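Cellulosomal scaffoldin (Acetivibrio cellulolyticus, PDB 3ZUC) binds crystalline cellulose through this family 3b carbohydrate-binding module, one part of a large secreted cellulosomal scaffoldin that probably also hydrolyses beta-1,4-glucosidic linkages. Local coordinates at residues I22-L28 with I104-F110; R27-S33 with L98-S103; A35-A39 with S92-L98; D40-Y46 with K138-A144. All coordinates share one frame; numbering follows the deposited sequence.

Interaction 1 of 4, residues I22-L28 with I104-F110; sequences IYPKFRL and IEVQGRF
Ile22 lies alongside Phe110 and sets its CB over one face of the ring, a CH-pi contact 3.8 Å from the ring centroid. Phe110 has its CG between backbone N and carbonyl carbon (chi1 64°), which swings the ring back under the isoleucine, bringing the flat ring against the branched aliphatic side chain. Phe26 with Val106 and Leu28 with Ile104 continue this oily face. The other face is polar and suits long chains: Lys25 bends at chi3 (63°) and gives Gln107 a hydrogen bond, NZ to OE1 2.8 Å, arriving above the amide plane. Waters join Lys25 NZ to Glu105 OE1 and Arg27 NH1 to Glu105 OE2, while Glu9 pairs with Arg27 and Tyr133 bonds Glu105. Backbone bonds include Phe26 N to Val106 O (2.9 Å) and Gly108 N to Pro24 O (3.1 Å). Proline, lacking an N-H, gives no return bond. This is an antiparallel strand pair with one buried face, as in the beta-sandwich jelly roll of family 3 modules.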
loop_
_atom_site.group_PDB
_atom_site.type_symbol
_atom_site.label_atom_id
_atom_site.label_comp_id
_atom_site.label_asym_id
_atom_site.label_seq_id
_atom_site.Cartn_x
_atom_site.Cartn_y
_atom_site.Cartn_z
ATOM N N ILE A 22 0.256 8.991 -7.729
ATOM C CA ILE A 22 0.104 8.762 -6.309
ATOM C C ILE A 22 1.356 7.988 -5.870
ATOM O O ILE A 22 1.859 7.120 -6.586
ATOM C CB ILE A 22 -1.235 8.058 -5.999
ATOM C CG1 ILE A 22 -2.380 9.013 -6.392
ATOM C CG2 ILE A 22 -1.332 7.692 -4.531
ATOM C CD1 ILE A 22 -3.774 8.432 -6.308
ATOM N N TYR A 23 1.865 8.338 -4.688
ATOM C CA TYR A 23 3.217 7.950 -4.245
ATOM C C TYR A 23 3.199 7.249 -2.879
ATOM O O TYR A 23 3.724 7.758 -1.888
ATOM C CB TYR A 23 4.095 9.202 -4.126
ATOM C CG TYR A 23 4.300 10.031 -5.374
ATOM C CD1 TYR A 23 3.368 10.975 -5.795
ATOM C CD2 TYR A 23 5.481 9.946 -6.091
ATOM C CE1 TYR A 23 3.606 11.781 -6.910
ATOM C CE2 TYR A 23 5.715 10.723 -7.191
ATOM C CZ TYR A 23 4.780 11.652 -7.604
ATOM O OH TYR A 23 5.073 12.424 -8.693
ATOM N N PRO A 24 2.623 6.046 -2.798
ATOM C CA PRO A 24 2.551 5.374 -1.511
ATOM C C PRO A 24 3.904 4.875 -1.026
ATOM O O PRO A 24 4.652 4.274 -1.792
ATOM C CB PRO A 24 1.621 4.186 -1.812
ATOM C CG PRO A 24 1.843 3.914 -3.268
ATOM C CD PRO A 24 1.998 5.264 -3.872
ATOM N N LYS A 25 4.182 5.100 0.256
ATOM C CA LYS A 25 5.359 4.561 0.917
ATOM C C LYS A 25 4.932 3.839 2.182
ATOM O O LYS A 25 4.345 4.453 3.074
ATOM C CB LYS A 25 6.355 5.696 1.292
ATOM C CG LYS A 25 7.007 6.296 0.106
ATOM C CD LYS A 25 8.064 7.287 0.461
ATOM C CE LYS A 25 9.224 6.697 1.232
ATOM N NZ LYS A 25 10.491 7.489 0.984
ATOM N N PHE A 26 5.244 2.551 2.261
ATOM C CA PHE A 26 4.938 1.743 3.414
ATOM C C PHE A 26 6.218 1.337 4.133
ATOM O O PHE A 26 7.238 1.074 3.492
ATOM C CB PHE A 26 4.262 0.427 2.994
ATOM C CG PHE A 26 2.871 0.555 2.437
ATOM C CD1 PHE A 26 2.639 0.845 1.115
ATOM C CD2 PHE A 26 1.775 0.331 3.258
ATOM C CE1 PHE A 26 1.295 0.916 0.643
ATOM C CE2 PHE A 26 0.483 0.383 2.793
ATOM C CZ PHE A 26 0.256 0.677 1.514
ATOM N N ARG A 27 6.149 1.218 5.453
ATOM C CA ARG A 27 7.190 0.552 6.229
ATOM C C ARG A 27 6.520 -0.556 7.010
ATOM O O ARG A 27 5.575 -0.314 7.760
ATOM C CB ARG A 27 7.936 1.512 7.160
ATOM C CG ARG A 27 9.052 0.800 7.943
ATOM C CD ARG A 27 10.085 1.757 8.482
ATOM N NE ARG A 27 9.515 2.631 9.487
ATOM C CZ ARG A 27 10.123 3.713 9.945
ATOM N NH1 ARG A 27 11.312 4.062 9.465
ATOM N NH2 ARG A 27 9.535 4.441 10.872
ATOM N N LEU A 28 7.007 -1.768 6.797
ATOM C CA LEU A 28 6.456 -2.960 7.412
ATOM C C LEU A 28 7.445 -3.481 8.434
ATOM O O LEU A 28 8.601 -3.713 8.092
ATOM C CB LEU A 28 6.220 -4.039 6.364
ATOM C CG LEU A 28 5.426 -3.607 5.130
ATOM C CD1 LEU A 28 5.279 -4.793 4.185
ATOM C CD2 LEU A 28 4.088 -2.956 5.471
ATOM N N ILE A 104 11.093 -3.380 6.638
ATOM C CA ILE A 104 11.401 -3.060 5.259
ATOM C C ILE A 104 10.495 -1.935 4.788
ATOM O O ILE A 104 9.342 -1.808 5.195
ATOM C CB ILE A 104 11.237 -4.257 4.320
ATOM C CG1 ILE A 104 9.828 -4.832 4.395
ATOM C CG2 ILE A 104 12.311 -5.316 4.600
ATOM C CD1 ILE A 104 9.483 -5.806 3.269
ATOM N N GLU A 105 11.020 -1.130 3.874
ATOM C CA GLU A 105 10.236 -0.121 3.175
ATOM C C GLU A 105 9.768 -0.668 1.824
ATOM O O GLU A 105 10.449 -1.483 1.194
ATOM C CB GLU A 105 11.067 1.154 2.947
ATOM C CG GLU A 105 11.463 1.869 4.250
ATOM C CD GLU A 105 12.164 3.214 4.075
ATOM O OE1 GLU A 105 11.682 4.071 3.321
ATOM O OE2 GLU A 105 13.180 3.442 4.768
ATOM N N VAL A 106 8.612 -0.177 1.373
ATOM C CA VAL A 106 8.087 -0.439 0.044
ATOM C C VAL A 106 7.676 0.914 -0.525
ATOM O O VAL A 106 6.745 1.539 -0.030
ATOM C CB VAL A 106 6.893 -1.379 0.099
ATOM C CG1 VAL A 106 6.365 -1.615 -1.283
ATOM C CG2 VAL A 106 7.291 -2.705 0.742
ATOM N N GLN A 107 8.389 1.368 -1.547
ATOM C CA GLN A 107 8.209 2.707 -2.104
ATOM C C GLN A 107 7.781 2.583 -3.564
ATOM O O GLN A 107 8.494 1.980 -4.371
ATOM C CB GLN A 107 9.530 3.465 -2.020
ATOM C CG GLN A 107 9.521 4.836 -2.642
ATOM C CD GLN A 107 10.739 5.621 -2.246
ATOM O OE1 GLN A 107 11.098 5.644 -1.066
ATOM N NE2 GLN A 107 11.390 6.264 -3.202
ATOM N N GLY A 108 6.544 2.998 -3.830
ATOM C CA GLY A 108 5.946 2.864 -5.158
ATOM C C GLY A 108 5.272 4.125 -5.695
ATOM O O GLY A 108 5.043 5.075 -4.952
ATOM N N ARG A 109 5.003 4.157 -7.013
ATOM C CA ARG A 109 4.136 5.175 -7.615
ATOM C C ARG A 109 3.065 4.434 -8.402
ATOM O O ARG A 109 3.255 3.290 -8.814
ATOM C CB ARG A 109 4.894 6.143 -8.598
ATOM C CG ARG A 109 6.064 6.908 -7.979
ATOM C CD ARG A 109 6.983 7.435 -9.081
ATOM N NE ARG A 109 7.625 6.316 -9.746
ATOM C CZ ARG A 109 7.429 5.904 -10.991
ATOM N NH1 ARG A 109 6.644 6.568 -11.847
ATOM N NH2 ARG A 109 8.042 4.791 -11.368
ATOM N N PHE A 110 1.958 5.119 -8.675
ATOM C CA PHE A 110 1.040 4.691 -9.714
ATOM C C PHE A 110 0.460 5.877 -10.448
ATOM O O PHE A 110 0.409 6.999 -9.943
ATOM C CB PHE A 110 -0.022 3.714 -9.207
ATOM C CG PHE A 110 -1.013 4.216 -8.166
ATOM C CD1 PHE A 110 -0.764 4.057 -6.808
ATOM C CD2 PHE A 110 -2.246 4.724 -8.560
ATOM C CE1 PHE A 110 -1.722 4.388 -5.868
ATOM C CE2 PHE A 110 -3.209 5.061 -7.608
ATOM C CZ PHE A 110 -2.947 4.882 -6.274
HETATM O O HOH W 1 11.996 6.697 3.187
HETATM O O HOH W 2 13.190 2.577 7.725
#

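Interaction 2 of 4, residues R27-S33 with L98-S103; sequences RLTNTGS and LAANTS
The strand ending at Asn30 runs antiparallel to the one beginning near Thr102, with Thr29 and Ser103 a non-hydrogen-bonded pair (CA to CA 4.1 Å) and Asn30 N bonded to Thr102 O at 2.9 Å; beyond them residues 99-102 fold into a type II turn. Asn30 carries most of the side-chain work. Its CG stands anti to the backbone N (chi1 -178°), which sends the amide across to the residues leading into the turn, where ND2 donates to Leu98 O at 2.9 Å; the carbonyl oxygen lies in the amide plane, but the nitrogen sits above the plane of that carbonyl. The other end of the amide, OD1, accepts from Gly32 N at 2.9 Å, an Asx turn that bends the chain away from the strand. ND2 also bonds Asn34 O, so both ends of the amide are used, a task suited to asparagine. Leu98 brings CD2 to within 3.8 Å of Asn30 CB. Inside the turn Thr102 OG1 donates to Ala99 O, 2.8 Å away. Small Ala100 meets the 32-33 loop with its methyl. Strand 6-12 flanks strand 24-30, with Leu6 touching Leu28 and Leu98 and with Lys7 backbone-bonded to Thr29.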
loop_
_atom_site.group_PDB
_atom_site.type_symbol
_atom_site.label_atom_id
_atom_site.label_comp_id
_atom_site.label_asym_id
_atom_site.label_seq_id
_atom_site.Cartn_x
_atom_site.Cartn_y
_atom_site.Cartn_z
ATOM N N ARG A 27 6.149 1.218 5.453
ATOM C CA ARG A 27 7.190 0.552 6.229
ATOM C C ARG A 27 6.520 -0.556 7.010
ATOM O O ARG A 27 5.575 -0.314 7.760
ATOM C CB ARG A 27 7.936 1.512 7.160
ATOM C CG ARG A 27 9.052 0.800 7.943
ATOM C CD ARG A 27 10.085 1.757 8.482
ATOM N NE ARG A 27 9.515 2.631 9.487
ATOM C CZ ARG A 27 10.123 3.713 9.945
ATOM N NH1 ARG A 27 11.312 4.062 9.465
ATOM N NH2 ARG A 27 9.535 4.441 10.872
ATOM N N LEU A 28 7.007 -1.768 6.797
ATOM C CA LEU A 28 6.456 -2.960 7.412
ATOM C C LEU A 28 7.445 -3.481 8.434
ATOM O O LEU A 28 8.601 -3.713 8.092
ATOM C CB LEU A 28 6.220 -4.039 6.364
ATOM C CG LEU A 28 5.426 -3.607 5.130
ATOM C CD1 LEU A 28 5.279 -4.793 4.185
ATOM C CD2 LEU A 28 4.088 -2.956 5.471
ATOM N N THR A 29 6.990 -3.694 9.670
ATOM C CA THR A 29 7.856 -4.171 10.747
ATOM C C THR A 29 7.317 -5.457 11.323
ATOM O O THR A 29 6.137 -5.544 11.664
ATOM C CB THR A 29 7.973 -3.124 11.872
ATOM O OG1 THR A 29 8.453 -1.887 11.340
ATOM C CG2 THR A 29 8.943 -3.588 12.973
ATOM N N ASN A 30 8.180 -6.461 11.406
ATOM C CA ASN A 30 7.840 -7.682 12.115
ATOM C C ASN A 30 8.099 -7.459 13.601
ATOM O O ASN A 30 9.241 -7.368 14.013
ATOM C CB ASN A 30 8.678 -8.842 11.581
ATOM C CG ASN A 30 8.338 -10.153 12.229
ATOM O OD1 ASN A 30 7.607 -10.213 13.220
ATOM N ND2 ASN A 30 8.861 -11.223 11.678
ATOM N N THR A 31 7.028 -7.316 14.381
ATOM C CA THR A 31 7.152 -7.009 15.802
ATOM C C THR A 31 7.175 -8.263 16.661
ATOM O O THR A 31 7.137 -8.181 17.887
ATOM C CB THR A 31 5.996 -6.108 16.262
ATOM O OG1 THR A 31 4.753 -6.789 16.084
ATOM C CG2 THR A 31 5.974 -4.822 15.475
ATOM N N GLY A 32 7.214 -9.423 16.024
ATOM C CA GLY A 32 7.210 -10.680 16.746
ATOM C C GLY A 32 8.540 -11.400 16.650
ATOM O O GLY A 32 9.528 -10.892 16.116
ATOM N N SER A 33 8.547 -12.629 17.146
ATOM C CA SER A 33 9.774 -13.398 17.236
ATOM C C SER A 33 9.896 -14.427 16.113
ATOM O O SER A 33 10.945 -15.040 15.961
ATOM C CB SER A 33 9.847 -14.111 18.581
ATOM O OG SER A 33 8.726 -14.953 18.697
ATOM N N LEU A 98 10.559 -11.786 6.274
ATOM C CA LEU A 98 10.841 -10.622 7.091
ATOM C C LEU A 98 11.172 -11.120 8.490
ATOM O O LEU A 98 10.314 -11.695 9.176
ATOM C CB LEU A 98 9.635 -9.683 7.116
ATOM C CG LEU A 98 9.815 -8.376 7.890
ATOM C CD1 LEU A 98 10.899 -7.500 7.292
ATOM C CD2 LEU A 98 8.498 -7.620 7.937
ATOM N N ALA A 99 12.429 -10.940 8.883
ATOM C CA ALA A 99 12.937 -11.467 10.135
ATOM C C ALA A 99 12.328 -10.772 11.328
ATOM O O ALA A 99 11.874 -9.636 11.246
ATOM C CB ALA A 99 14.443 -11.328 10.189
ATOM N N ALA A 100 12.326 -11.476 12.451
ATOM C CA ALA A 100 11.868 -10.920 13.701
ATOM C C ALA A 100 12.519 -9.573 13.979
ATOM O O ALA A 100 13.723 -9.406 13.782
ATOM C CB ALA A 100 12.178 -11.897 14.836
ATOM N N ASN A 101 11.719 -8.623 14.445
ATOM C CA ASN A 101 12.249 -7.344 14.876
ATOM C C ASN A 101 13.068 -6.700 13.766
ATOM O O ASN A 101 14.174 -6.202 14.006
ATOM C CB ASN A 101 13.091 -7.557 16.128
ATOM C CG ASN A 101 12.354 -8.358 17.164
ATOM O OD1 ASN A 101 11.247 -7.995 17.564
ATOM N ND2 ASN A 101 12.934 -9.480 17.566
ATOM N N THR A 102 12.545 -6.759 12.542
ATOM C CA THR A 102 13.139 -6.035 11.412
ATOM C C THR A 102 12.064 -5.391 10.596
ATOM O O THR A 102 10.901 -5.782 10.653
ATOM C CB THR A 102 14.011 -6.918 10.504
ATOM O OG1 THR A 102 13.238 -7.793 9.684
ATOM C CG2 THR A 102 14.927 -7.752 11.329
ATOM N N SER A 103 12.456 -4.411 9.796
ATOM C CA SER A 103 11.508 -3.708 8.966
ATOM C C SER A 103 12.032 -3.528 7.560
ATOM O O SER A 103 13.244 -3.504 7.320
ATOM C CB SER A 103 11.213 -2.340 9.557
ATOM O OG SER A 103 12.363 -1.521 9.480
#

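Interaction 3 of 4, residues A35-A39 with S92-L98; sequences AINLA and SSAAGTL
Leu38 slants across Leu98 at one end of the jelly-roll sandwich, where strands 36-37 and 97-98 make a short two-stranded antiparallel sheet. The methyl CD2 of Leu38 comes to 4.2 Å from Leu98 CB, while Leu38 CB lies 4.3 Å from the CB of the small Ala95. With CG anti to the carbonyl carbon (chi1 -72°), the leucine points back over residues 95-98, and Ile104 and Val64 also touch it; a branched apolar chain suits so enclosed a place. Ile36 and Leu98 form the hydrogen-bonded pair and lie on the same face, their CB atoms 4.4 Å apart, with Leu6 of strand 6-12 packing against both. On the other face Asn37 and Thr97 are exposed. Leu38 N still gives Gly96 O a hydrogen bond of 3.2 Å, although Leu38 already belongs to a 3-10 segment. Gly96 has phi at 75°, a value glycine adopts easily, and there the chain passes from the 3-10 segment 93-95 into its strand. Asn37 stands where the other chain segment makes the opposite change, from strand to 3-10 segment: its OD1 accepts from Ala39 N at 3.1 Å in an Asx turn, the nitrogen standing above the plane of the side-chain carbonyl.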
loop_
_atom_site.group_PDB
_atom_site.type_symbol
_atom_site.label_atom_id
_atom_site.label_comp_id
_atom_site.label_asym_id
_atom_site.label_seq_id
_atom_site.Cartn_x
_atom_site.Cartn_y
_atom_site.Cartn_z
ATOM N N ALA A 35 9.608 -15.392 11.934
ATOM C CA ALA A 35 9.664 -14.768 10.617
ATOM C C ALA A 35 8.299 -14.765 9.937
ATOM O O ALA A 35 7.442 -15.621 10.177
ATOM C CB ALA A 35 10.684 -15.481 9.736
ATOM N N ILE A 36 8.110 -13.758 9.096
ATOM C CA ILE A 36 6.898 -13.612 8.323
ATOM C C ILE A 36 7.212 -13.874 6.857
ATOM O O ILE A 36 8.154 -13.293 6.291
ATOM C CB ILE A 36 6.332 -12.190 8.497
ATOM C CG1 ILE A 36 5.711 -12.061 9.894
ATOM C CG2 ILE A 36 5.309 -11.882 7.412
ATOM C CD1 ILE A 36 5.340 -10.657 10.289
ATOM N N ASN A 37 6.413 -14.725 6.228
ATOM C CA ASN A 37 6.564 -15.012 4.802
ATOM C C ASN A 37 5.920 -13.918 3.956
ATOM O O ASN A 37 4.690 -13.821 3.891
ATOM C CB ASN A 37 5.952 -16.377 4.461
ATOM C CG ASN A 37 6.269 -16.810 3.039
ATOM O OD1 ASN A 37 6.722 -16.010 2.225
ATOM N ND2 ASN A 37 6.011 -18.070 2.728
ATOM N N LEU A 38 6.730 -13.098 3.303
ATOM C CA LEU A 38 6.198 -11.958 2.584
ATOM C C LEU A 38 5.321 -12.352 1.412
ATOM O O LEU A 38 4.450 -11.571 1.017
ATOM C CB LEU A 38 7.324 -11.048 2.116
ATOM C CG LEU A 38 7.992 -10.262 3.251
ATOM C CD1 LEU A 38 9.282 -9.625 2.759
ATOM C CD2 LEU A 38 7.096 -9.201 3.822
ATOM N N ALA A 39 5.508 -13.546 0.856
ATOM C CA ALA A 39 4.683 -13.961 -0.275
ATOM C C ALA A 39 3.205 -13.993 0.062
ATOM O O ALA A 39 2.368 -13.894 -0.829
ATOM C CB ALA A 39 5.127 -15.326 -0.790
ATOM N N SER A 92 6.357 -11.450 -4.391
ATOM C CA SER A 92 6.659 -12.769 -4.903
ATOM C C SER A 92 7.420 -13.608 -3.874
ATOM O O SER A 92 7.925 -13.098 -2.878
ATOM C CB SER A 92 7.525 -12.639 -6.143
ATOM O OG SER A 92 8.810 -12.225 -5.731
ATOM N N SER A 93 7.551 -14.901 -4.147
ATOM C CA SER A 93 8.308 -15.781 -3.267
ATOM C C SER A 93 9.787 -15.386 -3.144
ATOM O O SER A 93 10.423 -15.674 -2.130
ATOM C CB SER A 93 8.198 -17.224 -3.758
ATOM O OG SER A 93 8.787 -17.351 -5.035
ATOM N N ALA A 94 10.337 -14.733 -4.165
ATOM C CA ALA A 94 11.719 -14.284 -4.121
ATOM C C ALA A 94 11.940 -13.124 -3.145
ATOM O O ALA A 94 13.074 -12.857 -2.745
ATOM C CB ALA A 94 12.223 -13.926 -5.512
ATOM N N ALA A 95 10.867 -12.450 -2.727
ATOM C CA ALA A 95 10.990 -11.428 -1.700
ATOM C C ALA A 95 11.466 -12.013 -0.369
ATOM O O ALA A 95 11.978 -11.284 0.473
ATOM C CB ALA A 95 9.675 -10.709 -1.502
ATOM N N GLY A 96 11.269 -13.312 -0.157
ATOM C CA GLY A 96 11.757 -13.969 1.043
ATOM C C GLY A 96 10.945 -13.667 2.283
ATOM O O GLY A 96 9.742 -13.419 2.221
ATOM N N THR A 97 11.630 -13.708 3.420
ATOM C CA THR A 97 10.999 -13.539 4.715
ATOM C C THR A 97 11.422 -12.254 5.386
ATOM O O THR A 97 12.497 -11.708 5.119
ATOM C CB THR A 97 11.379 -14.682 5.658
ATOM O OG1 THR A 97 12.805 -14.694 5.852
ATOM C CG2 THR A 97 10.930 -15.995 5.081
ATOM N N LEU A 98 10.559 -11.786 6.274
ATOM C CA LEU A 98 10.841 -10.622 7.091
ATOM C C LEU A 98 11.172 -11.120 8.490
ATOM O O LEU A 98 10.314 -11.695 9.176
ATOM C CB LEU A 98 9.635 -9.683 7.116
ATOM C CG LEU A 98 9.815 -8.376 7.890
ATOM C CD1 LEU A 98 10.899 -7.500 7.292
ATOM C CD2 LEU A 98 8.498 -7.620 7.937
HETATM O O HOH W 3 8.836 -16.871 0.351
#

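Interaction 4 of 4, residues D40-Y46 with K138-A144; sequences DVKLHYY and KVTAYSA. With EDO (1,2-ethanediol), chain C.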
loop_
_atom_site.group_PDB
_atom_site.type_symbol
_atom_site.label_atom_id
_atom_site.label_comp_id
_atom_site.label_asym_id
_atom_site.label_seq_id
_atom_site.Cartn_x
_atom_site.Cartn_y
_atom_site.Cartn_z
ATOM N N ASP A 40 2.877 -14.115 1.344
ATOM C CA ASP A 40 1.483 -14.134 1.758
ATOM C C ASP A 40 0.952 -12.775 2.176
ATOM O O ASP A 40 -0.218 -12.672 2.529
ATOM C CB ASP A 40 1.310 -15.118 2.898
ATOM C CG ASP A 40 1.553 -16.519 2.458
ATOM O OD1 ASP A 40 0.992 -16.908 1.409
ATOM O OD2 ASP A 40 2.341 -17.207 3.115
ATOM N N VAL A 41 1.781 -11.739 2.138
ATOM C CA VAL A 41 1.366 -10.415 2.597
ATOM C C VAL A 41 0.848 -9.582 1.424
ATOM O O VAL A 41 1.478 -9.522 0.365
ATOM C CB VAL A 41 2.541 -9.693 3.289
ATOM C CG1 VAL A 41 2.176 -8.267 3.621
ATOM C CG2 VAL A 41 2.947 -10.436 4.549
ATOM N N LYS A 42 -0.285 -8.923 1.626
ATOM C CA LYS A 42 -0.813 -7.962 0.665
ATOM C C LYS A 42 -1.026 -6.631 1.378
ATOM O O LYS A 42 -1.221 -6.602 2.605
ATOM C CB LYS A 42 -2.148 -8.439 0.056
ATOM C CG LYS A 42 -2.080 -9.841 -0.578
ATOM C CD LYS A 42 -3.412 -10.363 -1.090
ATOM C CE LYS A 42 -3.239 -11.739 -1.748
ATOM N NZ LYS A 42 -4.532 -12.433 -1.975
ATOM N N LEU A 43 -1.017 -5.547 0.607
ATOM C CA LEU A 43 -1.290 -4.209 1.119
ATOM C C LEU A 43 -2.347 -3.557 0.246
ATOM O O LEU A 43 -2.339 -3.756 -0.967
ATOM C CB LEU A 43 -0.028 -3.325 1.074
ATOM C CG LEU A 43 1.231 -3.933 1.677
ATOM C CD1 LEU A 43 2.442 -3.078 1.372
ATOM C CD2 LEU A 43 1.071 -4.141 3.167
ATOM N N HIS A 44 -3.239 -2.759 0.838
ATOM C CA HIS A 44 -4.200 -1.969 0.071
ATOM C C HIS A 44 -4.064 -0.467 0.336
ATOM O O HIS A 44 -3.898 -0.033 1.482
ATOM C CB HIS A 44 -5.658 -2.316 0.401
ATOM C CG HIS A 44 -6.094 -3.663 -0.045
ATOM N ND1 HIS A 44 -7.355 -4.149 0.231
ATOM C CD2 HIS A 44 -5.462 -4.617 -0.755
ATOM C CE1 HIS A 44 -7.476 -5.362 -0.282
ATOM N NE2 HIS A 44 -6.339 -5.670 -0.888
ATOM N N TYR A 45 -4.216 0.281 -0.745
ATOM C CA TYR A 45 -4.329 1.742 -0.728
ATOM C C TYR A 45 -5.637 2.106 -1.437
ATOM O O TYR A 45 -5.804 1.777 -2.618
ATOM C CB TYR A 45 -3.137 2.387 -1.423
ATOM C CG TYR A 45 -3.123 3.895 -1.350
ATOM C CD1 TYR A 45 -3.777 4.672 -2.298
ATOM C CD2 TYR A 45 -2.476 4.551 -0.305
ATOM C CE1 TYR A 45 -3.781 6.058 -2.213
ATOM C CE2 TYR A 45 -2.477 5.929 -0.207
ATOM C CZ TYR A 45 -3.121 6.684 -1.168
ATOM O OH TYR A 45 -3.062 8.058 -1.040
ATOM N N TYR A 46 -6.549 2.759 -0.725
ATOM C CA TYR A 46 -7.900 3.060 -1.193
ATOM C C TYR A 46 -8.022 4.506 -1.657
ATOM O O TYR A 46 -7.526 5.431 -1.002
ATOM C CB TYR A 46 -8.890 2.837 -0.041
ATOM C CG TYR A 46 -8.954 1.415 0.449
ATOM C CD1 TYR A 46 -9.789 0.496 -0.174
ATOM C CD2 TYR A 46 -8.180 0.969 1.511
ATOM C CE1 TYR A 46 -9.869 -0.815 0.232
ATOM C CE2 TYR A 46 -8.249 -0.345 1.931
ATOM C CZ TYR A 46 -9.088 -1.244 1.296
ATOM O OH TYR A 46 -9.150 -2.547 1.749
ATOM N N LYS A 138 -5.662 3.739 7.794
ATOM C CA LYS A 138 -6.443 3.952 6.574
ATOM C C LYS A 138 -5.821 3.261 5.363
ATOM O O LYS A 138 -6.375 3.349 4.272
ATOM C CB LYS A 138 -6.641 5.440 6.305
ATOM C CG LYS A 138 -7.315 6.188 7.431
ATOM C CD LYS A 138 -8.633 5.586 7.776
ATOM C CE LYS A 138 -9.395 6.426 8.817
ATOM N NZ LYS A 138 -8.824 6.464 10.178
ATOM N N VAL A 139 -4.696 2.584 5.555
ATOM C CA VAL A 139 -4.234 1.537 4.646
ATOM C C VAL A 139 -4.416 0.204 5.367
ATOM O O VAL A 139 -4.442 0.165 6.599
ATOM C CB VAL A 139 -2.768 1.738 4.179
ATOM C CG1 VAL A 139 -2.661 2.969 3.310
ATOM C CG2 VAL A 139 -1.800 1.811 5.374
ATOM N N THR A 140 -4.564 -0.863 4.598
ATOM C CA THR A 140 -4.751 -2.181 5.191
ATOM C C THR A 140 -3.676 -3.147 4.738
ATOM O O THR A 140 -3.041 -2.966 3.682
ATOM C CB THR A 140 -6.161 -2.735 4.916
ATOM O OG1 THR A 140 -6.340 -2.756 3.501
ATOM C CG2 THR A 140 -7.245 -1.890 5.582
ATOM N N ALA A 141 -3.475 -4.187 5.541
ATOM C CA ALA A 141 -2.586 -5.277 5.170
ATOM C C ALA A 141 -3.254 -6.589 5.512
ATOM O O ALA A 141 -4.147 -6.652 6.370
ATOM C CB ALA A 141 -1.243 -5.189 5.893
ATOM N N TYR A 142 -2.792 -7.626 4.828
ATOM C CA TYR A 142 -3.369 -8.962 4.857
ATOM C C TYR A 142 -2.264 -9.987 4.918
ATOM O O TYR A 142 -1.181 -9.769 4.355
ATOM C CB TYR A 142 -4.194 -9.231 3.573
ATOM C CG TYR A 142 -5.249 -8.183 3.362
ATOM C CD1 TYR A 142 -4.912 -6.949 2.820
ATOM C CD2 TYR A 142 -6.561 -8.376 3.773
ATOM C CE1 TYR A 142 -5.826 -5.932 2.729
ATOM C CE2 TYR A 142 -7.503 -7.369 3.659
ATOM C CZ TYR A 142 -7.121 -6.129 3.161
ATOM O OH TYR A 142 -7.986 -5.082 3.094
ATOM N N SER A 143 -2.560 -11.122 5.551
ATOM C CA SER A 143 -1.764 -12.324 5.452
ATOM C C SER A 143 -2.602 -13.380 4.745
ATOM O O SER A 143 -3.681 -13.081 4.235
ATOM C CB SER A 143 -1.386 -12.826 6.839
ATOM O OG SER A 143 -2.527 -13.314 7.471
ATOM N N ALA A 144 -2.153 -14.632 4.752
ATOM C CA ALA A 144 -3.006 -15.718 4.284
ATOM C C ALA A 144 -4.288 -15.829 5.103
ATOM O O ALA A 144 -5.255 -16.437 4.632
ATOM C CB ALA A 144 -2.249 -17.040 4.308
HETATM C C1 EDO C . -11.586 -5.582 0.213
HETATM O O1 EDO C . -10.347 -5.950 0.812
HETATM C C2 EDO C . -11.679 -4.074 0.095
HETATM O O2 EDO C . -11.570 -3.469 1.389
HETATM O O HOH W 4 -2.593 -11.816 1.753
#
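This is an antiparallel strand pair within the second sheet of the beta-sandwich jelly roll, strand 42-47 lying between 83-91 and 140-143, with one face turned to the core and the other lined by aromatic and polar groups. On the core face Leu43 CD2 meets Ala141 CB at 3.7 Å, the small alanine fitting beside the leucine methyl, and Val139 sets CG1 against the Tyr45 ring. The backbones are joined in two hydrogen-bonded pairs, Lys42 with Tyr142 and His44 with Thr140.

On the opposite face Tyr142 crosses His44 at about a right angle and puts CE1 over the centre of the imidazole, 3.4 Å above its plane; the two ring planes lie oblique, 42° apart. The imidazole is fixed in rotation by bonds at both nitrogens: ND1 donates to Tyr46 OH at 2.8 Å, almost exactly in the ring plane and nearly straight (170°), and NE2 bonds Glu88. Thr140, with OG1 between backbone N and carbonyl carbon (chi1 57°), donates from that hydroxyl to Tyr142 OH at 2.9 Å, and Glu152 also bonds the phenol. Such a row of hydroxyls and rings is consistent with the shallow groove of family 3 modules. A 1,2-ethanediol, probably from the crystallisation liquor, lies there, its O2 hydrogen-bonded to Tyr46 OH at 2.6 Å.

How the interactions relate
Interactions 1 and 4 belong to the two facing sheets of the sandwich, their centres about 12 Å apart, and their side chains meet in the core: Phe26 CE2 lies 3.7 Å from Val139 CG2, and Ile22 CG2 3.7 Å from Tyr45 CE1. Interaction 2 continues the strand pairing of interaction 1 to its end, sharing Arg27 and Leu28. Interaction 3 follows through Leu98, which serves both 2 and 3 and places CD1 3.7 Å from Ile104 CG2. Ile36 CG2 then reaches Val41 CG2 at 4.0 Å, linking interaction 3 to interaction 4. The bound calcium lies at the far end, about 6 Å from the side chain of Ile22 and about 8 Å from that of Tyr45.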